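PDB 2X5N: 26S proteasome regulatory subunit rpn10 from Schizosaccharomyces pombe, which protects polyubiquitin chains against disassembly by deubiquitinating enzymes and so promotes protein degradation by the 26S proteasome. Local coordinates for residues 84-97 / 108-120. Numbering follows the deposited sequence.
Sequences AKFGDGIQIAQLAL and RIVAFVGSPIVED
F86, in the first turn of helix 86-98, drives its ring between that helix and the end of strand 106-113. CG lies anti to the backbone N (chi1 176°), which directs the ring at the strand: CD1 meets V113 CG2 at 3.7 Å, I117 CD1 lies over one face, and L124 of helix 121-133 adds a further apolar contact. An aromatic ring suits this seam because it offers V113, A111 and I117 a broad apolar surface. Farther along, I109 pushes its CD1 up to A93 CB, 3.7 Å away, where a side chain no bigger than a methyl lets helix and strand lie close, while L97 CD1 covers I109 CG1 at 4.0 Å. Segments 86-97 and 108-113 run roughly antiparallel, at 146°, as expected where a helix packs on the central, mostly parallel sheet of a von Willebrand factor A domain. At the strand's C-terminal end the character changes. S115, its OG hydrogen-bonded to D10, packs beside A84, and beyond it the contact turns wet and polar. E119 bends at chi2 (76°), turning its carboxylate, a natural acceptor for N-terminal amides, back to the helix start, where OE1 accepts from G87 N (2.9 Å) from above the carboxylate plane; G87 suits the spot because a CB would collide with OE2. One water joins OE2 to D88 N, and another accepts from F86 N and V118 N. Were E119 an alanine, G87 N would probably lose its carboxylate acceptor, and the water on D88 N one partner. Solvent-exposed V118 lays CG1 against the backbone before the helix, 4.2 Å from A84 O.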
ATOM      1  N   ALA A  84       7.225  -0.784 -12.417  1.00  5.59           N
ATOM      2  CA  ALA A  84       6.462  -0.133 -11.367  1.00  5.48           C
ATOM      3  C   ALA A  84       6.562   1.374 -11.522  1.00  5.03           C
ATOM      4  O   ALA A  84       7.633   1.906 -11.833  1.00  6.29           O
ATOM      5  CB  ALA A  84       6.986  -0.551 -10.019  1.00  7.62           C
ATOM      6  N   LYS A  85       5.455   2.046 -11.230  1.00  4.85           N
ATOM      7  CA  LYS A  85       5.358   3.494 -11.328  1.00  5.28           C
ATOM      8  C   LYS A  85       4.862   4.035 -10.002  1.00  4.33           C
ATOM      9  O   LYS A  85       3.699   4.399  -9.861  1.00  4.48           O
ATOM     10  CB  LYS A  85       4.367   3.852 -12.426  1.00  6.98           C
ATOM     11  CG  LYS A  85       4.693   3.210 -13.765  1.00  9.40           C
ATOM     12  CD  LYS A  85       5.906   3.839 -14.361  1.00 14.22           C
ATOM     13  CE  LYS A  85       6.168   3.309 -15.761  1.00 22.88           C
ATOM     14  NZ  LYS A  85       7.246   4.101 -16.415  1.00 26.64           N
ATOM     15  N   PHE A  86       5.767   4.103  -9.034  1.00  4.42           N
ATOM     16  CA  PHE A  86       5.418   4.448  -7.661  1.00  5.40           C
ATOM     17  C   PHE A  86       4.760   5.830  -7.539  1.00  4.86           C
ATOM     18  O   PHE A  86       3.659   5.966  -6.993  1.00  4.77           O
ATOM     19  CB  PHE A  86       6.659   4.388  -6.772  1.00  5.77           C
ATOM     20  CG  PHE A  86       6.397   4.821  -5.364  1.00  5.79           C
ATOM     21  CD1 PHE A  86       5.754   3.984  -4.465  1.00  6.72           C
ATOM     22  CD2 PHE A  86       6.797   6.072  -4.918  1.00  6.43           C
ATOM     23  CE1 PHE A  86       5.491   4.398  -3.160  1.00  7.57           C
ATOM     24  CE2 PHE A  86       6.554   6.479  -3.613  1.00  8.48           C
ATOM     25  CZ  PHE A  86       5.905   5.639  -2.746  1.00  8.65           C
ATOM     26  N   GLY A  87       5.417   6.863  -8.063  1.00  5.44           N
ATOM     27  CA  GLY A  87       4.879   8.213  -7.926  1.00  5.60           C
ATOM     28  C   GLY A  87       3.542   8.394  -8.645  1.00  5.35           C
ATOM     29  O   GLY A  87       2.619   9.006  -8.122  1.00  5.61           O
ATOM     30  N   ASP A  88       3.435   7.880  -9.862  1.00  5.07           N
ATOM     31  CA  ASP A  88       2.147   7.919 -10.553  1.00  5.43           C
ATOM     32  C   ASP A  88       1.083   7.235  -9.709  1.00  4.34           C
ATOM     33  O   ASP A  88      -0.048   7.708  -9.624  1.00  4.88           O
ATOM     34  CB  ASP A  88       2.215   7.220 -11.917  1.00  6.60           C
ATOM     35  CG  ASP A  88       2.933   8.023 -12.972  1.00 11.26           C
ATOM     36  OD1 ASP A  88       3.122   9.239 -12.831  1.00 13.04           O
ATOM     37  OD2 ASP A  88       3.264   7.432 -14.007  1.00 15.95           O
ATOM     38  N   GLY A  89       1.430   6.100  -9.090  1.00  4.36           N
ATOM     39  CA  GLY A  89       0.475   5.371  -8.270  1.00  5.20           C
ATOM     40  C   GLY A  89      -0.019   6.178  -7.079  1.00  4.22           C
ATOM     41  O   GLY A  89      -1.225   6.215  -6.831  1.00  5.25           O
ATOM     42  N   ILE A  90       0.871   6.802  -6.324  0.54  5.27           N
ATOM     43  CA  ILE A  90       0.396   7.510  -5.153  0.54  5.23           C
ATOM     44  C   ILE A  90      -0.321   8.813  -5.536  0.54  4.76           C
ATOM     45  O   ILE A  90      -1.131   9.312  -4.762  0.54  6.33           O
ATOM     46  CB  ILE A  90       1.504   7.757  -4.112  0.54  5.18           C
ATOM     47  CG1 ILE A  90       2.609   8.623  -4.705  0.54  9.25           C
ATOM     48  CG2 ILE A  90       2.059   6.431  -3.584  0.54  5.38           C
ATOM     49  CD1 ILE A  90       3.674   9.058  -3.676  0.54 11.94           C
ATOM     50  N   GLN A  91      -0.069   9.340  -6.735  1.00  3.99           N
ATOM     51  CA  GLN A  91      -0.866  10.468  -7.225  1.00  4.43           C
ATOM     52  C   GLN A  91      -2.277  10.037  -7.637  1.00  4.13           C
ATOM     53  O   GLN A  91      -3.263  10.662  -7.250  1.00  4.75           O
ATOM     54  CB  GLN A  91      -0.136  11.156  -8.370  1.00  5.38           C
ATOM     55  CG  GLN A  91       1.087  11.887  -7.927  1.00  6.39           C
ATOM     56  CD  GLN A  91       1.740  12.652  -9.047  1.00  7.45           C
ATOM     57  OE1 GLN A  91       1.582  12.324 -10.224  1.00  7.49           O
ATOM     58  NE2 GLN A  91       2.487  13.694  -8.686  1.00 10.67           N
ATOM     59  N   ILE A  92      -2.378   8.950  -8.402  1.00  4.29           N
ATOM     60  CA  ILE A  92      -3.673   8.432  -8.805  1.00  4.26           C
ATOM     61  C   ILE A  92      -4.490   8.022  -7.576  1.00  3.93           C
ATOM     62  O   ILE A  92      -5.704   8.220  -7.520  1.00  5.43           O
ATOM     63  CB  ILE A  92      -3.504   7.283  -9.792  1.00  5.19           C
ATOM     64  CG1 ILE A  92      -2.952   7.804 -11.132  1.00  5.07           C
ATOM     65  CG2 ILE A  92      -4.817   6.546 -10.023  1.00  7.62           C
ATOM     66  CD1 ILE A  92      -2.447   6.714 -12.061  1.00  8.64           C
ATOM     67  N   ALA A  93      -3.819   7.462  -6.566  1.00  4.09           N
ATOM     68  CA  ALA A  93      -4.500   7.085  -5.334  1.00  4.41           C
ATOM     69  C   ALA A  93      -5.107   8.294  -4.659  1.00  4.21           C
ATOM     70  O   ALA A  93      -6.206   8.230  -4.114  1.00  5.27           O
ATOM     71  CB  ALA A  93      -3.528   6.396  -4.389  1.00  5.67           C
ATOM     72  N   GLN A  94      -4.387   9.414  -4.646  1.00  4.13           N
ATOM     73  CA  GLN A  94      -4.956  10.635  -4.079  1.00  5.01           C
ATOM     74  C   GLN A  94      -6.180  11.116  -4.856  1.00  5.74           C
ATOM     75  O   GLN A  94      -7.160  11.575  -4.260  1.00  6.37           O
ATOM     76  CB  GLN A  94      -3.903  11.721  -4.017  1.00  4.63           C
ATOM     77  CG  GLN A  94      -2.886  11.427  -2.921  1.00  5.54           C
ATOM     78  CD  GLN A  94      -1.819  12.473  -2.870  1.00  6.70           C
ATOM     79  OE1 GLN A  94      -2.043  13.587  -2.365  1.00  7.70           O
ATOM     80  NE2 GLN A  94      -0.634  12.140  -3.376  1.00  7.34           N
ATOM     81  N   LEU A  95      -6.127  11.030  -6.182  1.00  5.24           N
ATOM     82  CA  LEU A  95      -7.290  11.361  -6.994  1.00  5.56           C
ATOM     83  C   LEU A  95      -8.472  10.433  -6.640  1.00  6.09           C
ATOM     84  O   LEU A  95      -9.601  10.890  -6.456  1.00  7.00           O
ATOM     85  CB  LEU A  95      -6.920  11.290  -8.484  1.00  7.70           C
ATOM     86  CG  LEU A  95      -8.057  11.458  -9.507  1.00  7.65           C
ATOM     87  CD1 LEU A  95      -8.775  12.787  -9.337  1.00 11.51           C
ATOM     88  CD2 LEU A  95      -7.510  11.336 -10.905  1.00 10.50           C
ATOM     89  N   ALA A  96      -8.210   9.138  -6.505  1.00  6.21           N
ATOM     90  CA  ALA A  96      -9.254   8.185  -6.153  1.00  6.81           C
ATOM     91  C   ALA A  96      -9.870   8.526  -4.792  1.00  6.85           C
ATOM     92  O   ALA A  96     -11.101   8.472  -4.629  1.00  9.42           O
ATOM     93  CB  ALA A  96      -8.687   6.787  -6.172  1.00  7.82           C
ATOM     94  N   LEU A  97      -9.023   8.902  -3.823  1.00  6.24           N
ATOM     95  CA  LEU A  97      -9.503   9.188  -2.484  1.00  7.58           C
ATOM     96  C   LEU A  97     -10.414  10.415  -2.445  1.00  7.23           C
ATOM     97  O   LEU A  97     -11.251  10.533  -1.563  1.00  7.96           O
ATOM     98  CB  LEU A  97      -8.343   9.340  -1.505  1.00  7.88           C
ATOM     99  CG  LEU A  97      -7.713   7.999  -1.071  1.00  7.76           C
ATOM    100  CD1 LEU A  97      -6.313   8.201  -0.529  1.00  8.44           C
ATOM    101  CD2 LEU A  97      -8.574   7.256  -0.041  1.00  9.57           C
ATOM    102  N   ARG A 108      -5.885   7.704   3.574  1.00  3.89           N
ATOM    103  CA  ARG A 108      -4.658   6.940   3.777  1.00  3.13           C
ATOM    104  C   ARG A 108      -4.338   6.113   2.536  1.00  3.43           C
ATOM    105  O   ARG A 108      -5.231   5.583   1.874  1.00  4.14           O
ATOM    106  CB  ARG A 108      -4.783   6.012   4.996  1.00  4.97           C
ATOM    107  CG  ARG A 108      -3.532   5.134   5.265  1.00  5.13           C
ATOM    108  CD  ARG A 108      -3.665   4.300   6.559  1.00  4.92           C
ATOM    109  NE  ARG A 108      -3.662   5.187   7.712  1.00  5.68           N
ATOM    110  CZ  ARG A 108      -2.580   5.716   8.261  1.00  5.34           C
ATOM    111  NH1 ARG A 108      -1.369   5.339   7.891  1.00  6.91           N
ATOM    112  NH2 ARG A 108      -2.723   6.627   9.201  1.00  6.41           N
ATOM    113  N   ILE A 109      -3.046   5.963   2.283  1.00  3.42           N
ATOM    114  CA  ILE A 109      -2.512   5.050   1.285  1.00  3.91           C
ATOM    115  C   ILE A 109      -1.651   4.016   1.994  1.00  3.15           C
ATOM    116  O   ILE A 109      -0.834   4.371   2.834  1.00  3.96           O
ATOM    117  CB  ILE A 109      -1.637   5.816   0.253  1.00  4.33           C
ATOM    118  CG1 ILE A 109      -2.532   6.786  -0.518  1.00  5.14           C
ATOM    119  CG2 ILE A 109      -0.903   4.828  -0.658  1.00  6.04           C
ATOM    120  CD1 ILE A 109      -1.765   7.731  -1.409  1.00  8.64           C
ATOM    121  N   VAL A 110      -1.823   2.735   1.653  1.00  3.51           N
ATOM    122  CA  VAL A 110      -0.882   1.675   2.072  1.00  4.15           C
ATOM    123  C   VAL A 110      -0.302   1.086   0.793  1.00  3.29           C
ATOM    124  O   VAL A 110      -1.047   0.539   0.003  1.00  5.11           O
ATOM    125  CB  VAL A 110      -1.557   0.578   2.922  1.00  3.98           C
ATOM    126  CG1 VAL A 110      -0.550  -0.509   3.255  1.00  5.98           C
ATOM    127  CG2 VAL A 110      -2.093   1.195   4.194  1.00  6.38           C
ATOM    128  N   ALA A 111       0.999   1.264   0.573  1.00  3.35           N
ATOM    129  CA  ALA A 111       1.623   0.858  -0.669  1.00  4.42           C
ATOM    130  C   ALA A 111       2.730  -0.154  -0.438  1.00  3.91           C
ATOM    131  O   ALA A 111       3.576   0.025   0.449  1.00  6.01           O
ATOM    132  CB  ALA A 111       2.214   2.074  -1.392  1.00  3.96           C
ATOM    133  N   PHE A 112       2.761  -1.164  -1.290  1.00  3.91           N
ATOM    134  CA  PHE A 112       3.840  -2.126  -1.335  1.00  4.23           C
ATOM    135  C   PHE A 112       4.861  -1.710  -2.389  1.00  4.68           C
ATOM    136  O   PHE A 112       4.495  -1.329  -3.498  1.00  6.41           O
ATOM    137  CB  PHE A 112       3.307  -3.495  -1.724  1.00  5.91           C
ATOM    138  CG  PHE A 112       2.437  -4.145  -0.694  1.00  6.27           C
ATOM    139  CD1 PHE A 112       2.951  -5.121   0.152  1.00  6.70           C
ATOM    140  CD2 PHE A 112       1.091  -3.798  -0.576  1.00  6.69           C
ATOM    141  CE1 PHE A 112       2.144  -5.758   1.076  1.00  7.13           C
ATOM    142  CE2 PHE A 112       0.283  -4.434   0.353  1.00  6.02           C
ATOM    143  CZ  PHE A 112       0.807  -5.425   1.170  1.00  7.70           C
ATOM    144  N   VAL A 113       6.142  -1.794  -2.036  1.00  4.54           N
ATOM    145  CA  VAL A 113       7.215  -1.540  -2.971  1.00  4.77           C
ATOM    146  C   VAL A 113       8.181  -2.722  -2.931  1.00  3.86           C
ATOM    147  O   VAL A 113       8.827  -2.985  -1.916  1.00  4.50           O
ATOM    148  CB  VAL A 113       7.967  -0.243  -2.608  1.00  7.28           C
ATOM    149  CG1 VAL A 113       9.195  -0.061  -3.537  1.00  8.91           C
ATOM    150  CG2 VAL A 113       7.022   0.959  -2.686  1.00 10.60           C
ATOM    151  N   GLY A 114       8.250  -3.440  -4.049  1.00  4.96           N
ATOM    152  CA  GLY A 114       9.168  -4.564  -4.220  1.00  4.72           C
ATOM    153  C   GLY A 114      10.019  -4.398  -5.452  1.00  5.81           C
ATOM    154  O   GLY A 114      10.592  -5.366  -5.956  1.00  7.05           O
ATOM    155  N   SER A 115      10.157  -3.153  -5.885  0.70  4.78           N
ATOM    156  CA  SER A 115      10.825  -2.812  -7.127  0.70  6.14           C
ATOM    157  C   SER A 115      11.538  -1.477  -6.952  0.70  6.44           C
ATOM    158  O   SER A 115      11.135  -0.651  -6.143  0.70  7.13           O
ATOM    159  CB  SER A 115       9.797  -2.660  -8.236  0.70  5.99           C
ATOM    160  OG  SER A 115       8.779  -1.798  -7.784  0.70  7.13           O
ATOM    161  N   PRO A 116      12.572  -1.225  -7.760  1.00  7.36           N
ATOM    162  CA  PRO A 116      13.184   0.095  -7.749  1.00 10.51           C
ATOM    163  C   PRO A 116      12.254   1.269  -7.934  1.00 10.44           C
ATOM    164  O   PRO A 116      11.417   1.189  -8.813  1.00 12.07           O
ATOM    165  CB  PRO A 116      14.399  -0.017  -8.676  1.00 11.45           C
ATOM    166  CG  PRO A 116      14.602  -1.473  -8.871  1.00 12.99           C
ATOM    167  CD  PRO A 116      13.244  -2.131  -8.704  1.00 10.15           C
ATOM    168  N   ILE A 117      12.356   2.314  -7.144  1.00 12.18           N
ATOM    169  CA  ILE A 117      11.457   3.448  -7.346  1.00 11.80           C
ATOM    170  C   ILE A 117      11.912   4.281  -8.541  1.00 12.80           C
ATOM    171  O   ILE A 117      13.075   4.624  -8.655  1.00 12.65           O
ATOM    172  CB  ILE A 117      11.338   4.267  -6.078  1.00 14.12           C
ATOM    173  CG1 ILE A 117      10.558   3.446  -5.050  1.00 15.68           C
ATOM    174  CG2 ILE A 117      10.632   5.604  -6.342  1.00 16.08           C
ATOM    175  CD1 ILE A 117      10.448   4.073  -3.695  1.00 32.89           C
ATOM    176  N   VAL A 118      10.996   4.612  -9.447  1.00 12.57           N
ATOM    177  CA  VAL A 118      11.398   5.299 -10.658  1.00 16.97           C
ATOM    178  C   VAL A 118      11.765   6.763 -10.357  1.00 16.01           C
ATOM    179  O   VAL A 118      12.713   7.273 -10.915  1.00 16.06           O
ATOM    180  CB  VAL A 118      10.313   5.178 -11.763  1.00 30.12           C
ATOM    181  CG1 VAL A 118       9.001   5.805 -11.320  1.00 36.60           C
ATOM    182  CG2 VAL A 118      10.809   5.793 -13.067  1.00 44.65           C
ATOM    183  N   GLU A 119      11.037   7.423  -9.458  1.00 13.98           N
ATOM    184  CA  GLU A 119      11.374   8.786  -9.022  1.00 14.00           C
ATOM    185  C   GLU A 119      12.740   8.865  -8.347  1.00 16.79           C
ATOM    186  O   GLU A 119      13.125   7.961  -7.604  1.00 16.08           O
ATOM    187  CB  GLU A 119      10.320   9.309  -8.045  1.00 15.93           C
ATOM    188  CG  GLU A 119       9.018   9.729  -8.721  1.00 14.83           C
ATOM    189  CD  GLU A 119       8.148   8.557  -9.147  1.00 11.45           C
ATOM    190  OE1 GLU A 119       8.252   7.446  -8.592  1.00 12.24           O
ATOM    191  OE2 GLU A 119       7.314   8.751 -10.035  1.00 14.99           O
ATOM    192  N   ASP A 120      13.459   9.962  -8.561  1.00 20.43           N
ATOM    193  CA  ASP A 120      14.661  10.203  -7.762  1.00 28.72           C
ATOM    194  C   ASP A 120      14.276  10.799  -6.405  1.00 28.12           C
ATOM    195  O   ASP A 120      13.100  11.047  -6.145  1.00 22.28           O
ATOM    196  CB  ASP A 120      15.680  11.078  -8.505  1.00 31.30           C
ATOM    197  CG  ASP A 120      15.169  12.476  -8.806  1.00 28.68           C
ATOM    198  OD1 ASP A 120      14.189  12.932  -8.190  1.00 26.91           O
ATOM    199  OD2 ASP A 120      15.780  13.148  -9.657  1.00 27.06           O
TER
HETATM  200  O   HOH W   1       8.452   2.932  -9.317  1.00  6.93           O
HETATM  201  O   HOH W   2       5.781   6.847 -11.298  1.00  9.59           O